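Local structure of ectonucleoside triphosphate diphosphohydrolase 4 (Homo sapiens, 6WG5) at residues Y128-A133 against E168-K173; G176-I181 against L481-Y486; D314-D319 against Y338-G343; R293-T298 against I330-Q335; V84-K89 against S107-F112. The protein belongs to the GDA1/CD39 nucleoside phosphatase family, whose members share a two-lobed fold related to that of the actin-like ATPases. All blocks are in the same frame, centred on the assembly; numbering follows the deposited sequence.

Contact 1 of 5, residues Y128-A133 against E168-K173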
# COMPACT_ATOMS: atom_id res chain seq x y z
N TYR A 128 -13.10 -1.94 -15.26
CA TYR A 128 -11.82 -2.60 -15.05
C TYR A 128 -11.95 -3.56 -13.87
O TYR A 128 -12.39 -3.16 -12.79
CB TYR A 128 -10.70 -1.59 -14.79
CG TYR A 128 -10.46 -0.64 -15.94
CD1 TYR A 128 -9.80 -1.06 -17.09
CD2 TYR A 128 -10.90 0.68 -15.88
CE1 TYR A 128 -9.58 -0.19 -18.15
CE2 TYR A 128 -10.69 1.55 -16.94
CZ TYR A 128 -10.03 1.11 -18.07
OH TYR A 128 -9.81 1.97 -19.12
N ILE A 129 -11.58 -4.82 -14.09
CA ILE A 129 -11.58 -5.84 -13.05
C ILE A 129 -10.14 -6.29 -12.86
O ILE A 129 -9.57 -6.96 -13.72
CB ILE A 129 -12.49 -7.03 -13.42
CG1 ILE A 129 -13.93 -6.54 -13.60
CG2 ILE A 129 -12.41 -8.11 -12.34
CD1 ILE A 129 -14.90 -7.62 -14.05
N LEU A 130 -9.56 -5.92 -11.72
CA LEU A 130 -8.15 -6.16 -11.43
C LEU A 130 -8.04 -7.03 -10.19
O LEU A 130 -8.51 -6.65 -9.11
CB LEU A 130 -7.41 -4.84 -11.25
CG LEU A 130 -7.68 -3.81 -12.35
CD1 LEU A 130 -7.01 -2.48 -12.01
CD2 LEU A 130 -7.20 -4.32 -13.70
N CYS A 131 -7.42 -8.20 -10.34
CA CYS A 131 -7.32 -9.19 -9.27
C CYS A 131 -5.91 -9.19 -8.70
O CYS A 131 -4.93 -9.00 -9.44
CB CYS A 131 -7.68 -10.58 -9.79
SG CYS A 131 -9.08 -10.60 -10.93
N THR A 132 -5.81 -9.42 -7.39
CA THR A 132 -4.52 -9.33 -6.71
C THR A 132 -4.02 -10.70 -6.26
O THR A 132 -3.78 -11.58 -7.10
CB THR A 132 -4.64 -8.38 -5.51
OG1 THR A 132 -5.73 -8.78 -4.67
CG2 THR A 132 -4.87 -6.95 -5.99
N ALA A 133 -3.85 -10.90 -4.95
CA ALA A 133 -3.12 -12.07 -4.47
C ALA A 133 -3.92 -13.36 -4.62
O ALA A 133 -3.34 -14.43 -4.81
CB ALA A 133 -2.73 -11.87 -3.00
N GLU A 168 -7.80 -8.41 -15.89
CA GLU A 168 -6.38 -8.70 -15.77
C GLU A 168 -6.04 -9.03 -14.33
O GLU A 168 -6.67 -8.53 -13.39
CB GLU A 168 -5.54 -7.51 -16.26
CG GLU A 168 -4.04 -7.62 -16.00
CD GLU A 168 -3.31 -6.34 -16.35
OE1 GLU A 168 -2.06 -6.37 -16.41
OE2 GLU A 168 -3.98 -5.30 -16.55
N VAL A 169 -5.04 -9.90 -14.16
CA VAL A 169 -4.44 -10.17 -12.86
C VAL A 169 -3.19 -9.31 -12.76
O VAL A 169 -2.19 -9.57 -13.45
CB VAL A 169 -4.10 -11.66 -12.70
CG1 VAL A 169 -3.44 -11.92 -11.35
CG2 VAL A 169 -5.35 -12.51 -12.85
N ILE A 170 -3.23 -8.29 -11.91
CA ILE A 170 -2.12 -7.36 -11.78
C ILE A 170 -1.09 -7.94 -10.82
O ILE A 170 -1.41 -8.68 -9.89
CB ILE A 170 -2.61 -5.98 -11.33
CG1 ILE A 170 -3.24 -6.05 -9.93
CG2 ILE A 170 -3.61 -5.41 -12.33
CD1 ILE A 170 -3.54 -4.69 -9.32
N SER A 171 0.18 -7.59 -11.05
CA SER A 171 1.26 -8.01 -10.18
C SER A 171 1.30 -7.14 -8.93
O SER A 171 0.72 -6.06 -8.87
CB SER A 171 2.60 -7.94 -10.91
OG SER A 171 2.87 -6.61 -11.34
N GLY A 172 2.01 -7.64 -7.91
CA GLY A 172 2.20 -6.86 -6.70
C GLY A 172 2.93 -5.55 -6.97
O GLY A 172 2.66 -4.54 -6.31
N LYS A 173 3.84 -5.55 -7.94
CA LYS A 173 4.51 -4.32 -8.34
C LYS A 173 3.51 -3.31 -8.87
O LYS A 173 3.55 -2.13 -8.51
CB LYS A 173 5.58 -4.63 -9.39
CG LYS A 173 6.46 -3.46 -9.79
CD LYS A 173 6.89 -3.59 -11.24
CE LYS A 173 8.25 -2.97 -11.50
NZ LYS A 173 8.70 -3.25 -12.89

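Contact 2 of 5, residues G176-I181 against L481-Y486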
# COMPACT_ATOMS: atom_id res chain seq x y z
N GLY A 176 1.52 -1.82 -6.04
CA GLY A 176 2.27 -0.79 -5.35
C GLY A 176 2.31 0.52 -6.11
O GLY A 176 2.16 1.59 -5.53
N VAL A 177 2.50 0.45 -7.43
CA VAL A 177 2.49 1.66 -8.25
C VAL A 177 1.14 2.35 -8.16
O VAL A 177 1.05 3.55 -7.91
CB VAL A 177 2.86 1.33 -9.71
CG1 VAL A 177 2.77 2.59 -10.58
CG2 VAL A 177 4.26 0.74 -9.78
N TYR A 178 0.06 1.58 -8.36
CA TYR A 178 -1.28 2.17 -8.30
C TYR A 178 -1.53 2.83 -6.95
O TYR A 178 -2.11 3.92 -6.88
CB TYR A 178 -2.33 1.09 -8.57
CG TYR A 178 -2.38 0.59 -10.00
CD1 TYR A 178 -2.01 1.40 -11.06
CD2 TYR A 178 -2.80 -0.71 -10.28
CE1 TYR A 178 -2.06 0.94 -12.36
CE2 TYR A 178 -2.86 -1.17 -11.58
CZ TYR A 178 -2.49 -0.35 -12.61
OH TYR A 178 -2.54 -0.81 -13.91
N ALA A 179 -1.11 2.19 -5.86
CA ALA A 179 -1.28 2.79 -4.54
C ALA A 179 -0.44 4.06 -4.41
O ALA A 179 -0.88 5.05 -3.81
CB ALA A 179 -0.93 1.79 -3.45
N TRP A 180 0.77 4.05 -4.97
CA TRP A 180 1.61 5.23 -4.92
C TRP A 180 0.99 6.38 -5.71
O TRP A 180 1.04 7.54 -5.29
CB TRP A 180 3.00 4.90 -5.46
CG TRP A 180 3.95 6.05 -5.46
CD1 TRP A 180 4.79 6.43 -4.45
CD2 TRP A 180 4.16 6.99 -6.53
NE1 TRP A 180 5.51 7.54 -4.83
CE2 TRP A 180 5.14 7.90 -6.10
CE3 TRP A 180 3.61 7.14 -7.80
CZ2 TRP A 180 5.58 8.95 -6.89
CZ3 TRP A 180 4.05 8.18 -8.60
CH2 TRP A 180 5.02 9.07 -8.14
N ILE A 181 0.39 6.07 -6.87
CA ILE A 181 -0.30 7.09 -7.65
C ILE A 181 -1.50 7.63 -6.87
O ILE A 181 -1.77 8.84 -6.87
CB ILE A 181 -0.73 6.52 -9.01
CG1 ILE A 181 0.49 6.22 -9.88
CG2 ILE A 181 -1.67 7.50 -9.74
CD1 ILE A 181 0.17 5.44 -11.14
N LEU A 481 -7.94 3.97 -7.18
CA LEU A 481 -7.95 5.33 -7.71
C LEU A 481 -6.75 5.57 -8.62
O LEU A 481 -6.87 6.21 -9.67
CB LEU A 481 -7.96 6.33 -6.56
CG LEU A 481 -7.87 7.81 -6.95
CD1 LEU A 481 -9.00 8.20 -7.89
CD2 LEU A 481 -7.89 8.67 -5.70
N GLY A 482 -5.57 5.07 -8.23
CA GLY A 482 -4.42 5.17 -9.10
C GLY A 482 -4.58 4.33 -10.35
O GLY A 482 -4.04 4.67 -11.41
N ALA A 483 -5.32 3.22 -10.26
CA ALA A 483 -5.56 2.38 -11.42
C ALA A 483 -6.44 3.10 -12.44
O ALA A 483 -6.08 3.21 -13.62
CB ALA A 483 -6.20 1.06 -11.00
N ILE A 484 -7.60 3.60 -12.01
CA ILE A 484 -8.48 4.32 -12.92
C ILE A 484 -7.76 5.53 -13.49
O ILE A 484 -7.91 5.87 -14.67
CB ILE A 484 -9.78 4.73 -12.20
CG1 ILE A 484 -10.80 5.30 -13.19
CG2 ILE A 484 -9.51 5.75 -11.10
CD1 ILE A 484 -11.59 4.24 -13.92
N LEU A 485 -6.95 6.21 -12.67
CA LEU A 485 -6.24 7.39 -13.13
C LEU A 485 -5.25 7.04 -14.23
O LEU A 485 -5.08 7.80 -15.19
CB LEU A 485 -5.54 8.07 -11.96
CG LEU A 485 -4.96 9.47 -12.19
CD1 LEU A 485 -6.06 10.46 -12.55
CD2 LEU A 485 -4.20 9.93 -10.96
N TYR A 486 -4.58 5.89 -14.10
CA TYR A 486 -3.61 5.48 -15.10
C TYR A 486 -4.29 4.95 -16.36
O TYR A 486 -3.85 5.24 -17.48
CB TYR A 486 -2.66 4.43 -14.53
CG TYR A 486 -1.53 4.06 -15.46
CD1 TYR A 486 -1.54 2.86 -16.15
CD2 TYR A 486 -0.47 4.92 -15.67
CE1 TYR A 486 -0.52 2.52 -17.01
CE2 TYR A 486 0.56 4.59 -16.53
CZ TYR A 486 0.53 3.39 -17.20
OH TYR A 486 1.56 3.06 -18.05

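Contact 3 of 5, residues D314-D319 against Y338-G343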
# COMPACT_ATOMS: atom_id res chain seq x y z
N ASP A 314 8.06 -23.46 35.21
CA ASP A 314 9.00 -23.02 36.24
C ASP A 314 10.36 -22.65 35.69
O ASP A 314 11.16 -22.04 36.41
CB ASP A 314 9.15 -24.11 37.30
CG ASP A 314 7.88 -24.33 38.10
OD1 ASP A 314 7.66 -23.58 39.08
OD2 ASP A 314 7.11 -25.24 37.76
N MET A 315 10.66 -23.00 34.44
CA MET A 315 11.92 -22.67 33.79
C MET A 315 11.64 -22.08 32.41
O MET A 315 12.02 -22.65 31.39
CB MET A 315 12.83 -23.90 33.71
CG MET A 315 12.18 -25.12 33.06
SD MET A 315 12.79 -26.68 33.73
CE MET A 315 14.56 -26.38 33.83
N PRO A 316 10.98 -20.93 32.36
CA PRO A 316 10.54 -20.39 31.07
C PRO A 316 11.63 -19.61 30.37
O PRO A 316 12.53 -19.04 30.99
CB PRO A 316 9.37 -19.48 31.46
CG PRO A 316 9.77 -18.97 32.81
CD PRO A 316 10.55 -20.08 33.48
N TYR A 317 11.53 -19.57 29.04
CA TYR A 317 12.40 -18.72 28.25
C TYR A 317 12.05 -17.26 28.50
O TYR A 317 10.88 -16.87 28.44
CB TYR A 317 12.25 -19.05 26.76
CG TYR A 317 13.20 -18.30 25.86
CD1 TYR A 317 12.78 -17.17 25.17
CD2 TYR A 317 14.51 -18.71 25.71
CE1 TYR A 317 13.64 -16.48 24.34
CE2 TYR A 317 15.39 -18.02 24.89
CZ TYR A 317 14.95 -16.91 24.21
OH TYR A 317 15.82 -16.23 23.39
N LEU A 318 13.06 -16.45 28.81
CA LEU A 318 12.85 -15.05 29.12
C LEU A 318 12.90 -14.25 27.83
O LEU A 318 13.97 -14.03 27.26
CB LEU A 318 13.90 -14.55 30.12
CG LEU A 318 13.97 -15.34 31.43
CD1 LEU A 318 14.93 -14.67 32.40
CD2 LEU A 318 12.59 -15.49 32.08
N ASP A 319 11.73 -13.82 27.36
CA ASP A 319 11.61 -13.15 26.08
C ASP A 319 11.61 -11.64 26.29
O ASP A 319 10.65 -11.11 26.86
CB ASP A 319 10.32 -13.58 25.37
CG ASP A 319 10.21 -13.03 23.97
OD1 ASP A 319 9.12 -13.15 23.37
OD2 ASP A 319 11.21 -12.47 23.47
N TYR A 338 7.42 -22.60 27.26
CA TYR A 338 6.87 -21.54 28.10
C TYR A 338 7.80 -20.34 28.11
O TYR A 338 9.02 -20.48 28.18
CB TYR A 338 6.65 -22.06 29.52
CG TYR A 338 5.70 -23.23 29.58
CD1 TYR A 338 4.32 -23.04 29.61
CD2 TYR A 338 6.18 -24.54 29.59
CE1 TYR A 338 3.45 -24.11 29.65
CE2 TYR A 338 5.31 -25.62 29.63
CZ TYR A 338 3.95 -25.40 29.66
OH TYR A 338 3.09 -26.47 29.71
N LEU A 339 7.20 -19.15 28.03
CA LEU A 339 7.94 -17.90 27.99
C LEU A 339 7.49 -17.00 29.13
O LEU A 339 6.40 -17.15 29.68
CB LEU A 339 7.74 -17.17 26.65
CG LEU A 339 7.67 -18.01 25.37
CD1 LEU A 339 7.39 -17.12 24.17
CD2 LEU A 339 8.94 -18.81 25.16
N ARG A 340 8.36 -16.04 29.47
CA ARG A 340 8.01 -14.98 30.40
C ARG A 340 8.63 -13.69 29.89
O ARG A 340 9.83 -13.64 29.61
CB ARG A 340 8.49 -15.27 31.82
CG ARG A 340 7.85 -14.39 32.88
CD ARG A 340 8.84 -14.01 33.96
NE ARG A 340 9.48 -15.18 34.55
CZ ARG A 340 10.66 -15.16 35.17
NH1 ARG A 340 11.16 -16.28 35.68
NH2 ARG A 340 11.34 -14.03 35.27
N GLY A 341 7.81 -12.64 29.76
CA GLY A 341 8.28 -11.39 29.19
C GLY A 341 9.12 -10.61 30.19
O GLY A 341 8.73 -10.44 31.35
N THR A 342 10.27 -10.12 29.73
CA THR A 342 11.12 -9.26 30.53
C THR A 342 11.08 -7.81 30.07
O THR A 342 11.75 -6.96 30.67
CB THR A 342 12.57 -9.77 30.52
OG1 THR A 342 13.05 -9.84 29.17
CG2 THR A 342 12.65 -11.15 31.14
N GLY A 343 10.32 -7.50 29.03
CA GLY A 343 10.06 -6.13 28.62
C GLY A 343 11.30 -5.27 28.44
O GLY A 343 11.40 -4.20 29.05

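Contact 4 of 5, residues R293-T298 against I330-Q335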
# COMPACT_ATOMS: atom_id res chain seq x y z
N ARG A 293 12.12 -19.87 15.97
CA ARG A 293 13.52 -20.11 16.30
C ARG A 293 13.70 -20.38 17.79
O ARG A 293 14.55 -21.19 18.18
CB ARG A 293 14.40 -18.94 15.85
CG ARG A 293 15.84 -19.36 15.57
CD ARG A 293 16.77 -18.17 15.37
NE ARG A 293 16.77 -17.68 14.00
CZ ARG A 293 17.56 -16.70 13.56
NH1 ARG A 293 18.41 -16.10 14.39
NH2 ARG A 293 17.50 -16.31 12.29
N ILE A 294 12.92 -19.70 18.64
CA ILE A 294 12.91 -20.04 20.06
C ILE A 294 12.55 -21.50 20.25
O ILE A 294 13.19 -22.23 21.01
CB ILE A 294 11.95 -19.12 20.83
CG1 ILE A 294 12.48 -17.68 20.84
CG2 ILE A 294 11.73 -19.63 22.26
CD1 ILE A 294 11.51 -16.69 21.46
N PHE A 295 11.50 -21.95 19.55
CA PHE A 295 11.07 -23.33 19.67
C PHE A 295 12.15 -24.29 19.17
O PHE A 295 12.48 -25.27 19.84
CB PHE A 295 9.77 -23.54 18.88
CG PHE A 295 9.21 -24.92 19.02
CD1 PHE A 295 9.57 -25.92 18.13
CD2 PHE A 295 8.34 -25.23 20.05
CE1 PHE A 295 9.06 -27.20 18.26
CE2 PHE A 295 7.82 -26.50 20.19
CZ PHE A 295 8.19 -27.49 19.29
N ALA A 296 12.72 -24.00 18.00
CA ALA A 296 13.73 -24.89 17.44
C ALA A 296 14.98 -24.94 18.30
O ALA A 296 15.61 -26.00 18.43
CB ALA A 296 14.08 -24.45 16.02
N ASN A 297 15.36 -23.81 18.90
CA ASN A 297 16.60 -23.74 19.67
C ASN A 297 16.49 -24.36 21.05
O ASN A 297 17.45 -24.29 21.82
CB ASN A 297 17.05 -22.28 19.79
CG ASN A 297 17.68 -21.75 18.52
OD1 ASN A 297 18.10 -22.53 17.66
ND2 ASN A 297 17.75 -20.44 18.40
N THR A 298 15.35 -24.96 21.40
CA THR A 298 15.22 -25.60 22.70
C THR A 298 16.29 -26.66 22.92
O THR A 298 16.75 -26.86 24.05
CB THR A 298 13.83 -26.22 22.85
OG1 THR A 298 12.84 -25.19 22.74
CG2 THR A 298 13.68 -26.92 24.20
N ILE A 330 4.52 -21.32 23.49
CA ILE A 330 4.62 -21.71 22.08
C ILE A 330 4.24 -23.18 21.97
O ILE A 330 4.83 -24.02 22.65
CB ILE A 330 6.03 -21.47 21.52
CG1 ILE A 330 6.45 -20.01 21.72
CG2 ILE A 330 6.09 -21.85 20.05
CD1 ILE A 330 7.91 -19.76 21.43
N GLN A 331 3.26 -23.48 21.12
CA GLN A 331 2.81 -24.84 20.89
C GLN A 331 3.10 -25.21 19.44
O GLN A 331 2.69 -24.50 18.52
CB GLN A 331 1.32 -24.98 21.19
CG GLN A 331 1.03 -25.16 22.67
CD GLN A 331 -0.26 -24.50 23.10
OE1 GLN A 331 -1.17 -24.31 22.30
NE2 GLN A 331 -0.34 -24.13 24.38
N GLN A 332 3.80 -26.33 19.25
CA GLN A 332 4.30 -26.69 17.93
C GLN A 332 4.70 -28.16 17.96
O GLN A 332 5.49 -28.57 18.81
CB GLN A 332 5.49 -25.80 17.55
CG GLN A 332 5.83 -25.75 16.08
CD GLN A 332 6.71 -24.56 15.73
OE1 GLN A 332 6.42 -23.43 16.13
NE2 GLN A 332 7.79 -24.81 15.01
N ASN A 333 4.15 -28.94 17.03
CA ASN A 333 4.41 -30.38 16.95
C ASN A 333 3.96 -31.10 18.22
O ASN A 333 4.55 -32.11 18.62
CB ASN A 333 5.89 -30.67 16.69
CG ASN A 333 6.39 -30.02 15.41
OD1 ASN A 333 5.63 -29.83 14.46
ND2 ASN A 333 7.68 -29.69 15.38
N GLY A 334 2.91 -30.59 18.87
CA GLY A 334 2.42 -31.16 20.11
C GLY A 334 3.19 -30.75 21.34
O GLY A 334 2.65 -30.86 22.45
N GLN A 335 4.43 -30.29 21.20
CA GLN A 335 5.21 -29.82 22.33
C GLN A 335 4.72 -28.45 22.78
O GLN A 335 3.87 -27.82 22.15
CB GLN A 335 6.69 -29.76 21.97
CG GLN A 335 7.31 -31.11 21.63
CD GLN A 335 7.33 -32.05 22.82
OE1 GLN A 335 8.04 -31.82 23.80
NE2 GLN A 335 6.55 -33.12 22.74

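Contact 5 of 5, residues V84-K89 against S107-F112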
# COMPACT_ATOMS: atom_id res chain seq x y z
N VAL A 84 -19.77 5.60 -3.58
CA VAL A 84 -20.43 4.49 -4.28
C VAL A 84 -19.52 3.27 -4.25
O VAL A 84 -18.72 3.06 -5.17
CB VAL A 84 -20.79 4.89 -5.72
CG1 VAL A 84 -21.41 3.72 -6.47
CG2 VAL A 84 -21.73 6.09 -5.71
N VAL A 85 -19.64 2.46 -3.20
CA VAL A 85 -18.81 1.27 -3.03
C VAL A 85 -19.68 0.13 -2.56
O VAL A 85 -20.63 0.33 -1.78
CB VAL A 85 -17.65 1.53 -2.04
CG1 VAL A 85 -16.77 0.29 -1.90
CG2 VAL A 85 -16.83 2.73 -2.47
N MET A 86 -19.37 -1.08 -3.02
CA MET A 86 -20.02 -2.30 -2.56
C MET A 86 -18.97 -3.40 -2.46
O MET A 86 -18.02 -3.44 -3.24
CB MET A 86 -21.16 -2.74 -3.49
CG MET A 86 -21.69 -4.14 -3.19
SD MET A 86 -23.19 -4.55 -4.09
CE MET A 86 -24.43 -3.75 -3.07
N LYS A 87 -19.16 -4.30 -1.49
CA LYS A 87 -18.22 -5.38 -1.24
C LYS A 87 -18.97 -6.70 -1.13
O LYS A 87 -20.10 -6.74 -0.64
CB LYS A 87 -17.41 -5.14 0.04
CG LYS A 87 -16.69 -3.80 0.07
CD LYS A 87 -15.77 -3.69 1.28
CE LYS A 87 -14.98 -2.39 1.27
NZ LYS A 87 -14.07 -2.27 2.44
N ILE A 88 -18.34 -7.77 -1.60
CA ILE A 88 -18.89 -9.12 -1.51
C ILE A 88 -17.77 -10.09 -1.15
O ILE A 88 -16.59 -9.84 -1.41
CB ILE A 88 -19.59 -9.56 -2.81
CG1 ILE A 88 -18.60 -9.60 -3.98
CG2 ILE A 88 -20.76 -8.64 -3.13
CD1 ILE A 88 -19.17 -10.19 -5.26
N LYS A 89 -18.16 -11.21 -0.56
CA LYS A 89 -17.23 -12.27 -0.18
C LYS A 89 -17.63 -13.56 -0.89
O LYS A 89 -18.74 -13.65 -1.41
CB LYS A 89 -17.21 -12.44 1.34
CG LYS A 89 -16.15 -11.61 2.03
CD LYS A 89 -16.68 -10.91 3.27
CE LYS A 89 -15.60 -10.06 3.93
NZ LYS A 89 -16.11 -9.28 5.09
N SER A 107 -21.89 -10.53 -10.35
CA SER A 107 -23.10 -9.86 -10.81
C SER A 107 -23.64 -8.85 -9.80
O SER A 107 -24.02 -7.75 -10.22
CB SER A 107 -24.17 -10.91 -11.15
OG SER A 107 -23.83 -11.60 -12.35
N PRO A 108 -23.71 -9.15 -8.50
CA PRO A 108 -24.20 -8.13 -7.56
C PRO A 108 -23.40 -6.84 -7.59
O PRO A 108 -23.96 -5.77 -7.30
CB PRO A 108 -24.09 -8.84 -6.20
CG PRO A 108 -24.11 -10.29 -6.51
CD PRO A 108 -23.42 -10.43 -7.84
N LEU A 109 -22.11 -6.90 -7.93
CA LEU A 109 -21.30 -5.69 -7.98
C LEU A 109 -21.60 -4.86 -9.22
O LEU A 109 -21.66 -3.63 -9.14
CB LEU A 109 -19.81 -6.06 -7.94
CG LEU A 109 -19.31 -6.85 -6.73
CD1 LEU A 109 -17.83 -7.14 -6.86
CD2 LEU A 109 -19.59 -6.09 -5.44
N LEU A 110 -21.78 -5.51 -10.37
CA LEU A 110 -22.00 -4.76 -11.60
C LEU A 110 -23.41 -4.18 -11.65
O LEU A 110 -23.60 -3.06 -12.15
CB LEU A 110 -21.74 -5.67 -12.81
CG LEU A 110 -20.33 -6.27 -12.90
CD1 LEU A 110 -20.20 -7.10 -14.16
CD2 LEU A 110 -19.26 -5.19 -12.86
N ASN A 111 -24.40 -4.92 -11.15
CA ASN A 111 -25.74 -4.35 -11.03
C ASN A 111 -25.73 -3.13 -10.11
O ASN A 111 -26.43 -2.15 -10.36
CB ASN A 111 -26.71 -5.41 -10.51
CG ASN A 111 -26.95 -6.52 -11.51
OD1 ASN A 111 -27.18 -6.27 -12.69
ND2 ASN A 111 -26.88 -7.76 -11.04
N PHE A 112 -24.93 -3.19 -9.04
CA PHE A 112 -24.79 -2.03 -8.16
C PHE A 112 -24.26 -0.83 -8.93
O PHE A 112 -24.78 0.28 -8.80
CB PHE A 112 -23.86 -2.39 -7.00
CG PHE A 112 -23.54 -1.23 -6.10
CD1 PHE A 112 -24.36 -0.91 -5.03
CD2 PHE A 112 -22.41 -0.46 -6.32
CE1 PHE A 112 -24.06 0.15 -4.20
CE2 PHE A 112 -22.11 0.61 -5.49
CZ PHE A 112 -22.94 0.91 -4.43

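Contact 1 of 5, residues Y128-A133 against E168-K173
The flat groups that meet between Cys131 and Glu168 are peptides: the Cys131 N-H lies in the plane of the Glu168 carbonyl, with Cys131 N 3.2 Å from Glu168 O. The same oxygen also meets the CA-H of Leu130, Leu130 CA standing 3.4 Å away. Above and below the paired backbones the side chains alternate. Leu130 and Glu168 project on one face, Cys131 and Val169 on the other, where Cys131 CB comes 4.3 Å from Val169 CG2. Glu168 is gripped at both its N and its O, since Glu168 N donates to Ile129 O over 3.2 Å. Ile170 N extends the pattern to Cys131 O at 3.1 Å, with a more bent N-H...O angle of 138°. This is the register of two parallel strands, 127-131 and 167-169. The helices 133-136 and 140-157 lie between them in the chain, which makes the unit a beta-alpha-beta crossover in the mixed sheet that also holds strand 40-48. On the Leu130 face, Ile170 crosses Leu130 at about a right angle, CG2 of Ile170 lying 4.0 Å from CB of Leu130. A chi1 of 63° places Ile170 CG1 between its own N and C, from where it passes close to the carbonyl oxygen of Cys131. Trp479 of helix 479-487 touches both Leu130 and Ile170, while Cys48 touches Cys131 from strand 40-48.

Contact 2 of 5, residues G176-I181 against L481-Y486
With chi1 at -70°, Tyr178 turns CG opposite its carbonyl carbon and lays the ring against Ala483. Ile181 has a similar chi1, which leaves its CG2 branch trans to the backbone N and directed at Gly482 and Leu485. The Ala483 CA sits over one face of the Tyr178 ring, 3.9 Å from the centroid and 17° off the normal, a CH-pi contact displaced toward the ring's rim. Ala483 CB lies 3.9 Å from Tyr178 CD2, and Tyr486 CB approaches CE1 of the same ring. Next to this, Ile181 CG2 is 3.7 Å from both Gly482 CA and Leu485 CD2. Gly482 brings no side chain, and the backbones accordingly come together: Gly482 CA is 3.4 Å from Tyr178 O in a CA-H...O contact. The two short helical segments cross at 90° with their axes 7.4 Å apart, and no hydrogen bond joins them. Around the crossing, Val177, Trp180 and Ile181 lean on Phe258 of strand 255-259, and Val177 and Trp180 reach strand 270-279. Leu481 and Leu485 pack on Phe185, farther along helix 172-186, and on Ile73, while Ala483 touches Leu130 of strand 127-131, so that the helix pair contacts both large sheets.

Contact 3 of 5, residues D314-D319 against Y338-G343
Leu318 and Arg340 run side by side and point the same way, so that Leu318 CD2 rests over the centre of one face of the Arg340 guanidinium, 3.7 Å from CZ. Arg340 reaches this position through a chain bent at chi2 and chi3 (-142° and -54°), which turns a face of the planar group to Leu318 CD2. Pro316 slants across the root of the same arginine, its CG 4.0 Å from Arg340 CB, and Thr342 adds its methyl, CG2 being 3.8 Å from Leu318 CB. On the reverse side of the strands, Tyr317 and Leu339 meet obliquely, with Tyr317 CB 3.7 Å from Leu339 CD2, while the phenol end leads off from the partner strand. These faces belong to a parallel pair, strand 317-319 beside strand 335-341, within a small mixed sheet whose central strand 335-341 is flanked on its other edge by the antiparallel strand 327-332. Four backbone bonds join the segments: Tyr317 N to Tyr338 O and Arg340 N to Tyr317 O, each 2.8 Å, then Asp319 N to Arg340 O and Thr342 N to Asp319 O. Asp319 spends its carboxylate on other partners: OD1 forms a salt bridge with Arg287, and OD2 accepts from Cys321 N and is hydrogen-bonded to Tyr290 OH.

Contact 4 of 5, residues R293-T298 against I330-Q335
Phe295 carries an apolar helix-on-hairpin contact, in which the C-terminal part of helix 283-296 packs on strand 327-332 and on the turn that follows it. Phe295 dominates it: the residue contributes 137 Å² of the 281 Å² summed over both sides. Its CG stands trans to its own N (chi1 -176°), which sends the ring out from the helix to Gln332. There Gln332 CB lies over the centre of one face, 3.6 Å from the centroid and 13° off the normal, a CH-pi contact. Gln335 CB comes to the edge of the ring near its plane, 3.8 Å from Phe295 CZ. Ile330 supplies two branches: CG2 approaches Phe295 CD2 at 4.1 Å, and CD1 meets Ile294 CG2 at 3.9 Å, the two isoleucines crossing at about a right angle. Gln332 to Gln335 form a type I' beta turn that links strand 327-332 to strand 335-341, whose Ile337 also touches Phe295. Within 293-298, Thr298 OG1 donates to Phe295 O over 2.9 Å. No hydrogen bond bridges the two segments, which implies that cohesion here probably comes mainly from apolar and CH-pi contact, with Ile330 and the aliphatic carbons of Gln332 and Gln335 serving as the surface for the aromatic ring.

Contact 5 of 5, residues V84-K89 against S107-F112
Phe112, Met86 and Leu109 bury the most surface here, 102, 87 and 75 Å² respectively, and the contact is built round them. Met86 crosses the Phe112 ring obliquely: its CB stands over the centre of one face, 3.8 Å from the centroid and only 8° off the normal. The chain then bends at chi3 (-81°), bringing CE back to within 3.5 Å of Phe112 CD1. Its sulfur forms a Met-aromatic contact, with SD 4.5 Å from the ring centroid in an oblique position. Phe112 also meets Val84 through CE2 and the carbonyl oxygen of Val85 through CZ. One helical turn earlier, Leu109 wedges against two strand residues, its CD2 touching both. Leu109 CD2 lies 3.6 Å from Met86 CG, and equally 3.6 Å from Ile88 CG2; Ile88 and Leu109 reach toward each other tip to tip, with Ile88 CD1 3.7 Å from Leu109 CG. Helix 107-116 thus covers the side of strand 85-88 from which Met86 and Ile88 project, running nearly antiparallel to it (171°) with the short axes 8.6 Å apart. Strand 85-88 pairs with strand 53-61, whose Val55 touches Leu109 as well, so the helix packs on the sheet across both strands. Without a hydrogen bond between the segments, their association rests on aliphatic, CH-pi and sulfur-aromatic contacts, which depend on close shape fit more than on polar direction.

Overall arrangement
From the N terminus, contact 5 closes the first and shortest loop, setting helix 107-116 on strand 85-88. Contact 1 follows in series, pairing strands 127-131 and 167-169 of the same sheet; its nearest atoms are about 5 Å from contact 5. Contact 2 opens at once on helix 172-186 and closes 300 residues later with helix 479-487, and it touches contact 1 through Leu130 and Ala483. Contacts 3 and 4 nest inside that long loop. Their segments alternate along the chain, so they cross, and both involve the small three-stranded sheet and meet through Leu339 and Ile330. Their centres lie 37 to 49 Å from those of the other three.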